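Long-range contact in homoserine O-acetyltransferase (Pseudomonas veronii, PDB 5EFZ), which hydrolyses ethyl acetate to ethanol and acetate, a step in the bacterial breakdown of short-chain methyl ketones such as 2-butanone: residues A178-E189 and A270-S279. Sequence-based numbering, arbitrary orientation.
Sequences ARNSEHDFLFTE and AWKWQRGDVS. With EDO (1,2-ethanediol), chain K; EDO (1,2-ethanediol), chain M.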
loop_
_atom_site.group_PDB
_atom_site.type_symbol
_atom_site.label_atom_id
_atom_site.label_comp_id
_atom_site.label_asym_id
_atom_site.label_seq_id
_atom_site.Cartn_x
_atom_site.Cartn_y
_atom_site.Cartn_z
ATOM N N ALA A 178 11.481 15.613 3.271
ATOM C CA ALA A 178 11.823 16.930 2.792
ATOM C C ALA A 178 11.669 17.037 1.272
ATOM O O ALA A 178 11.464 18.122 0.754
ATOM C CB ALA A 178 13.268 17.286 3.215
ATOM N N ARG A 179 11.813 15.921 0.561
ATOM C CA ARG A 179 11.550 15.894 -0.883
ATOM C C ARG A 179 10.720 14.670 -1.212
ATOM O O ARG A 179 11.115 13.551 -0.896
ATOM C CB ARG A 179 12.846 15.850 -1.709
ATOM C CG ARG A 179 12.561 15.773 -3.237
ATOM C CD ARG A 179 13.758 16.219 -4.076
ATOM N NE ARG A 179 14.849 15.250 -4.053
ATOM C CZ ARG A 179 16.054 15.470 -4.584
ATOM N NH1 ARG A 179 16.334 16.638 -5.183
ATOM N NH2 ARG A 179 16.978 14.516 -4.509
ATOM N N ASN A 180 9.570 14.881 -1.838
ATOM C CA ASN A 180 8.609 13.799 -1.983
ATOM C C ASN A 180 9.085 12.741 -2.996
ATOM O O ASN A 180 9.656 13.074 -4.056
ATOM C CB ASN A 180 7.243 14.381 -2.393
ATOM C CG ASN A 180 6.120 13.388 -2.210
ATOM O OD1 ASN A 180 5.254 13.228 -3.091
ATOM N ND2 ASN A 180 6.125 12.702 -1.077
ATOM N N SER A 181 8.843 11.465 -2.688
ATOM C CA SER A 181 9.300 10.378 -3.575
ATOM C C SER A 181 8.347 10.125 -4.726
ATOM O O SER A 181 7.195 10.561 -4.683
ATOM C CB SER A 181 9.445 9.083 -2.793
ATOM O OG SER A 181 8.175 8.672 -2.280
ATOM N N GLU A 182 8.806 9.347 -5.712
ATOM C CA GLU A 182 7.938 8.973 -6.836
ATOM C C GLU A 182 6.825 8.025 -6.372
ATOM O O GLU A 182 5.685 8.111 -6.849
ATOM C CB GLU A 182 8.745 8.316 -7.964
ATOM C CG GLU A 182 9.675 9.253 -8.753
ATOM C CD GLU A 182 10.243 8.578 -10.014
ATOM O OE1 GLU A 182 11.135 7.691 -9.893
ATOM O OE2 GLU A 182 9.793 8.920 -11.131
ATOM N N HIS A 183 7.138 7.138 -5.431
ATOM C CA HIS A 183 6.139 6.200 -4.925
ATOM C C HIS A 183 5.042 6.961 -4.176
ATOM O O HIS A 183 3.862 6.619 -4.270
ATOM C CB HIS A 183 6.808 5.136 -4.020
ATOM C CG HIS A 183 5.856 4.152 -3.410
ATOM N ND1 HIS A 183 5.323 4.316 -2.142
ATOM C CD2 HIS A 183 5.387 2.966 -3.868
ATOM C CE1 HIS A 183 4.523 3.294 -1.873
ATOM N NE2 HIS A 183 4.546 2.463 -2.899
ATOM N N ASP A 184 5.428 7.981 -3.411
ATOM C CA ASP A 184 4.424 8.716 -2.645
ATOM C C ASP A 184 3.548 9.544 -3.598
ATOM O O ASP A 184 2.329 9.689 -3.402
ATOM C CB ASP A 184 5.108 9.608 -1.609
ATOM C CG ASP A 184 4.147 10.140 -0.582
ATOM O OD1 ASP A 184 3.125 9.467 -0.294
ATOM O OD2 ASP A 184 4.422 11.230 -0.039
ATOM N N PHE A 185 4.186 10.092 -4.635
ATOM C CA PHE A 185 3.460 10.819 -5.666
ATOM C C PHE A 185 2.411 9.937 -6.342
ATOM O O PHE A 185 1.274 10.360 -6.570
ATOM C CB PHE A 185 4.433 11.356 -6.715
ATOM C CG PHE A 185 3.789 12.260 -7.751
ATOM C CD1 PHE A 185 3.129 11.729 -8.862
ATOM C CD2 PHE A 185 3.912 13.641 -7.649
ATOM C CE1 PHE A 185 2.539 12.578 -9.821
ATOM C CE2 PHE A 185 3.340 14.481 -8.607
ATOM C CZ PHE A 185 2.649 13.953 -9.681
ATOM N N LEU A 186 2.791 8.699 -6.660
ATOM C CA LEU A 186 1.818 7.742 -7.218
ATOM C C LEU A 186 0.647 7.438 -6.266
ATOM O O LEU A 186 -0.529 7.375 -6.685
ATOM C CB LEU A 186 2.530 6.440 -7.581
ATOM C CG LEU A 186 1.600 5.305 -8.056
ATOM C CD1 LEU A 186 0.986 5.633 -9.427
ATOM C CD2 LEU A 186 2.400 4.003 -8.126
ATOM N N PHE A 187 0.958 7.199 -4.990
ATOM C CA PHE A 187 -0.087 6.995 -4.000
ATOM C C PHE A 187 -1.092 8.149 -4.008
ATOM O O PHE A 187 -2.299 7.951 -4.047
ATOM C CB PHE A 187 0.548 6.878 -2.616
ATOM C CG PHE A 187 -0.442 6.865 -1.479
ATOM C CD1 PHE A 187 -1.588 6.098 -1.540
ATOM C CD2 PHE A 187 -0.162 7.565 -0.294
ATOM C CE1 PHE A 187 -2.496 6.064 -0.430
ATOM C CE2 PHE A 187 -1.071 7.550 0.793
ATOM C CZ PHE A 187 -2.219 6.800 0.720
ATOM N N THR A 188 -0.572 9.368 -3.963
ATOM C CA THR A 188 -1.461 10.523 -3.927
ATOM C C THR A 188 -2.194 10.693 -5.259
ATOM O O THR A 188 -3.344 11.099 -5.278
ATOM C CB THR A 188 -0.685 11.767 -3.575
ATOM O OG1 THR A 188 0.039 11.501 -2.345
ATOM C CG2 THR A 188 -1.679 12.930 -3.342
ATOM N N GLU A 189 -1.546 10.357 -6.366
ATOM C CA GLU A 189 -2.247 10.362 -7.661
ATOM C C GLU A 189 -3.443 9.409 -7.641
ATOM O O GLU A 189 -4.538 9.734 -8.132
ATOM C CB GLU A 189 -1.310 9.988 -8.803
ATOM C CG GLU A 189 -2.040 9.856 -10.148
ATOM C CD GLU A 189 -1.086 9.834 -11.327
ATOM O OE1 GLU A 189 -1.038 8.820 -12.070
ATOM O OE2 GLU A 189 -0.404 10.851 -11.520
ATOM N N ALA A 270 -3.773 17.567 -1.653
ATOM C CA ALA A 270 -3.103 16.481 -2.347
ATOM C C ALA A 270 -2.067 16.974 -3.387
ATOM O O ALA A 270 -0.952 16.426 -3.469
ATOM C CB ALA A 270 -4.167 15.549 -3.038
ATOM N N TRP A 271 -2.430 17.974 -4.192
ATOM C CA TRP A 271 -1.502 18.513 -5.205
ATOM C C TRP A 271 -0.255 19.051 -4.502
ATOM O O TRP A 271 0.885 18.887 -4.956
ATOM C CB TRP A 271 -2.177 19.645 -6.019
ATOM C CG TRP A 271 -1.377 20.154 -7.213
ATOM C CD1 TRP A 271 -1.523 19.770 -8.536
ATOM C CD2 TRP A 271 -0.366 21.162 -7.199
ATOM N NE1 TRP A 271 -0.641 20.476 -9.327
ATOM C CE2 TRP A 271 0.078 21.335 -8.527
ATOM C CE3 TRP A 271 0.211 21.942 -6.182
ATOM C CZ2 TRP A 271 1.083 22.236 -8.866
ATOM C CZ3 TRP A 271 1.226 22.837 -6.516
ATOM C CH2 TRP A 271 1.641 22.985 -7.847
ATOM N N LYS A 272 -0.504 19.716 -3.385
ATOM C CA LYS A 272 0.555 20.358 -2.615
ATOM C C LYS A 272 1.498 19.279 -2.051
ATOM O O LYS A 272 2.726 19.375 -2.143
ATOM C CB LYS A 272 -0.052 21.183 -1.482
ATOM C CG LYS A 272 0.977 21.954 -0.652
ATOM C CD LYS A 272 0.331 22.554 0.616
ATOM C CE LYS A 272 -0.936 23.372 0.331
ATOM N NZ LYS A 272 -1.340 24.007 1.650
ATOM N N TRP A 273 0.881 18.292 -1.413
ATOM C CA TRP A 273 1.592 17.159 -0.819
ATOM C C TRP A 273 2.491 16.487 -1.862
ATOM O O TRP A 273 3.665 16.194 -1.596
ATOM C CB TRP A 273 0.539 16.189 -0.241
ATOM C CG TRP A 273 0.957 14.789 0.181
ATOM C CD1 TRP A 273 2.221 14.289 0.413
ATOM C CD2 TRP A 273 0.045 13.702 0.402
ATOM N NE1 TRP A 273 2.129 12.932 0.761
ATOM C CE2 TRP A 273 0.804 12.566 0.762
ATOM C CE3 TRP A 273 -1.346 13.587 0.310
ATOM C CZ2 TRP A 273 0.205 11.318 1.041
ATOM C CZ3 TRP A 273 -1.939 12.343 0.578
ATOM C CH2 TRP A 273 -1.159 11.235 0.943
ATOM N N GLN A 274 1.948 16.234 -3.053
ATOM C CA GLN A 274 2.732 15.588 -4.113
ATOM C C GLN A 274 4.050 16.284 -4.445
ATOM O O GLN A 274 5.000 15.658 -4.919
ATOM C CB GLN A 274 1.908 15.536 -5.407
ATOM C CG GLN A 274 0.848 14.454 -5.413
ATOM C CD GLN A 274 0.127 14.388 -6.748
ATOM O OE1 GLN A 274 -0.315 15.420 -7.276
ATOM N NE2 GLN A 274 0.016 13.175 -7.320
ATOM N N ARG A 275 4.074 17.595 -4.254
ATOM C CA ARG A 275 5.183 18.413 -4.772
ATOM C C ARG A 275 6.094 19.004 -3.710
ATOM O O ARG A 275 6.995 19.774 -4.044
ATOM C CB ARG A 275 4.604 19.522 -5.646
ATOM C CG ARG A 275 4.214 18.989 -7.039
ATOM C CD ARG A 275 3.151 19.818 -7.709
ATOM N NE ARG A 275 2.717 19.147 -8.945
ATOM C CZ ARG A 275 1.784 18.194 -8.980
ATOM N NH1 ARG A 275 1.164 17.809 -7.865
ATOM N NH2 ARG A 275 1.481 17.612 -10.129
ATOM N N GLY A 276 5.892 18.616 -2.450
ATOM C CA GLY A 276 6.787 19.082 -1.375
ATOM C C GLY A 276 8.242 18.776 -1.752
ATOM O O GLY A 276 8.581 17.632 -2.029
ATOM N N ASP A 277 9.095 19.798 -1.789
ATOM C CA ASP A 277 10.454 19.644 -2.291
ATOM C C ASP A 277 11.323 20.842 -1.878
ATOM O O ASP A 277 11.305 21.875 -2.537
ATOM C CB ASP A 277 10.448 19.489 -3.827
ATOM C CG ASP A 277 11.839 19.364 -4.406
ATOM O OD1 ASP A 277 12.829 19.219 -3.641
ATOM O OD2 ASP A 277 11.954 19.421 -5.643
ATOM N N VAL A 278 12.076 20.707 -0.785
ATOM C CA VAL A 278 12.918 21.815 -0.320
ATOM C C VAL A 278 14.104 22.043 -1.264
ATOM O O VAL A 278 14.768 23.073 -1.167
ATOM C CB VAL A 278 13.472 21.569 1.125
ATOM C CG1 VAL A 278 12.330 21.387 2.143
ATOM C CG2 VAL A 278 14.408 20.331 1.162
ATOM N N SER A 279 14.407 21.077 -2.137
ATOM C CA SER A 279 15.542 21.254 -3.073
ATOM C C SER A 279 15.227 22.263 -4.183
ATOM O O SER A 279 16.121 22.677 -4.940
ATOM C CB SER A 279 15.965 19.912 -3.704
ATOM O OG SER A 279 15.094 19.489 -4.755
HETATM C C1 EDO K . 7.514 15.356 -6.644
HETATM O O1 EDO K . 7.629 13.935 -6.407
HETATM C C2 EDO K . 8.867 16.060 -6.446
HETATM O O2 EDO K . 9.663 15.563 -5.341
HETATM C C1 EDO M . 12.712 10.449 0.268
HETATM O O1 EDO M . 11.942 10.897 -0.840
HETATM C C2 EDO M . 14.156 10.899 0.071
HETATM O O2 EDO M . 14.212 12.297 -0.259
HETATM O O HOH W 1 -1.414 13.218 -10.120
#
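The first turns of helix 182-196 and the last of helix 263-274 run antiparallel at 169° in the helical insertion between strands 170-174 and 296-300 of this alpha/beta hydrolase. Trp-273 and Gln-274 supply more than half of the surface that 270-279 buries. The indole NE1 of Trp-273 donates to Asp-184 OD2 at 3.0 Å, a bent bond that comes in on the syn side, tilted out of both carboxylate and indole planes. Thr-188 sits over one indole face, its OG1 above the ring centre and 3.4 Å from Trp-273 CE2. The six-membered end of the indole touches Phe-187 CE2 through CH2. Gln-274 NE2 lies over the centre of the Phe-185 ring, amide and ring nearly parallel. The same NE2 donates to Phe-185 O at 3.2 Å, and Glu-189 N reaches that oxygen from the opposite face of its plane. With CG of Gln-274 anti to its carbonyl carbon (chi1 -77°), the side chain slants across Thr-188, its CG 3.6 Å from Thr-188 CB. A water joins Gln-274 NE2 to Glu-189 OE2, while Glu-189 OE1 pairs with Lys-221 of the second subunit. Outside the helices a single beta bridge joins Arg-179 and Asp-277. Asn-180 N donates to Gly-276 O at 2.9 Å and Val-278 N to Ala-178 O at 3.1 Å. Arg-179 NH1 reaches Ser-279 OG and, outside the contact, Gly-284 O. Asp-277 OD1 takes Ser-279 N in an Asx turn. The Trp-273 side chain lies about 5 Å from that of Ser-151, the inferred nucleophile. A leucine in place of Trp-273, with no N-H to offer, would probably let the Asp-184 carboxylate turn and open a gap beneath Thr-188. The bond to Asp-184 and the packing of Thr-188 probably help to hold the indole beside that serine.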